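Local coordinates for acetyltransferase, GNAT family (Streptococcus pneumoniae, PDB 2ATR), which is a GNAT-family acetyltransferase that probably transfers an acetyl group from acetyl-CoA to an acceptor not yet identified, at residues V60-G63 with F64-V67. Sequence-based numbering, arbitrary orientation.
Sequences VGDG and FSSV
Asp62 OD1 gathers the backbone N-H groups of Phe64, Ser65 and Ser66, the first of these bonds closing an Asx turn that shapes the loop of a beta hairpin. Phe64 N meets Asp62 OD1 nearly along the C-O axis at 2.7 Å. Ser66 N reaches Asp62 OD1 at 3.1 Å from the syn side, 32° out of the carboxylate plane; the bond from Ser65 N is weak. Asp62 CG sits between its backbone N and carbonyl carbon (chi1 65°), which swings the carboxylate across the turn. Ser66 OG takes the equivalent position (chi1 68°) and from there gives Asp62 OD2 a weak bond at 3.0 Å. The two firmer bonds to OD1 should limit rotation of the carboxylate. Ser66 O, at the start of strand 66-74, accepts a bond from Gly63 N at 3.1 Å, the donor above the carbonyl plane, and a weak one from Asp62 N. Gly63, at positive phi, carries the chain round the bend, and its CA rests 3.8 Å from Val67 CG2. The Phe64 ring lays one face over Gly63 O. This surface turn links antiparallel strands 52-61 and 66-74 of the GNAT sheet, with Gly61 and Val67 a non-hydrogen-bonded pair; beyond it, Val67 bonds through its backbone to strand 100-102.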
loop_
_atom_site.group_PDB
_atom_site.type_symbol
_atom_site.label_atom_id
_atom_site.label_comp_id
_atom_site.label_asym_id
_atom_site.label_seq_id
_atom_site.Cartn_x
_atom_site.Cartn_y
_atom_site.Cartn_z
ATOM N N VAL A 60 2.800 -1.523 7.148
ATOM C CA VAL A 60 3.025 -1.105 8.531
ATOM C C VAL A 60 2.442 -2.143 9.508
ATOM O O VAL A 60 1.655 -3.013 9.100
ATOM C CB VAL A 60 2.392 0.298 8.860
ATOM C CG1 VAL A 60 3.031 1.406 7.961
ATOM C CG2 VAL A 60 0.869 0.269 8.752
ATOM N N GLY A 61 2.799 -2.026 10.783
ATOM C CA GLY A 61 2.276 -2.971 11.790
ATOM C C GLY A 61 3.416 -3.595 12.538
ATOM O O GLY A 61 4.554 -3.123 12.459
ATOM N N ASP A 62 3.123 -4.652 13.290
ATOM C CA ASP A 62 4.179 -5.301 14.110
ATOM C C ASP A 62 4.948 -6.368 13.312
ATOM O O ASP A 62 6.045 -6.763 13.722
ATOM C CB ASP A 62 3.625 -5.811 15.460
ATOM C CG ASP A 62 2.609 -6.929 15.280
ATOM O OD1 ASP A 62 2.798 -7.824 14.470
ATOM O OD2 ASP A 62 1.588 -6.903 15.911
ATOM N N GLY A 63 4.403 -6.815 12.182
ATOM C CA GLY A 63 5.073 -7.736 11.302
ATOM C C GLY A 63 4.894 -9.189 11.709
ATOM O O GLY A 63 5.409 -10.089 11.037
ATOM N N PHE A 64 4.143 -9.430 12.775
ATOM C CA PHE A 64 3.966 -10.811 13.284
ATOM C C PHE A 64 2.527 -11.144 13.500
ATOM O O PHE A 64 2.002 -12.069 12.886
ATOM C CB PHE A 64 4.774 -11.046 14.600
ATOM C CG PHE A 64 6.256 -11.053 14.397
ATOM C CD1 PHE A 64 6.898 -12.222 13.953
ATOM C CD2 PHE A 64 7.016 -9.912 14.648
ATOM C CE1 PHE A 64 8.298 -12.256 13.739
ATOM C CE2 PHE A 64 8.426 -9.932 14.474
ATOM C CZ PHE A 64 9.072 -11.109 14.011
ATOM N N SER A 65 1.869 -10.426 14.399
ATOM C CA SER A 65 0.415 -10.603 14.567
ATOM C C SER A 65 -0.405 -9.771 13.577
ATOM O O SER A 65 -1.529 -10.165 13.230
ATOM C CB SER A 65 -0.052 -10.307 15.980
ATOM O OG SER A 65 0.747 -11.059 16.896
ATOM N N SER A 66 0.154 -8.627 13.153
ATOM C CA SER A 66 -0.589 -7.656 12.339
ATOM C C SER A 66 0.299 -6.910 11.361
ATOM O O SER A 66 1.363 -6.372 11.739
ATOM C CB SER A 66 -1.326 -6.643 13.203
ATOM O OG SER A 66 -0.366 -5.811 13.847
ATOM N N VAL A 67 -0.166 -6.907 10.112
ATOM C CA VAL A 67 0.401 -6.202 8.990
ATOM C C VAL A 67 -0.753 -5.436 8.272
ATOM O O VAL A 67 -1.873 -5.939 8.140
ATOM C CB VAL A 67 1.112 -7.163 8.021
ATOM C CG1 VAL A 67 1.598 -6.403 6.715
ATOM C CG2 VAL A 67 2.335 -7.878 8.727
#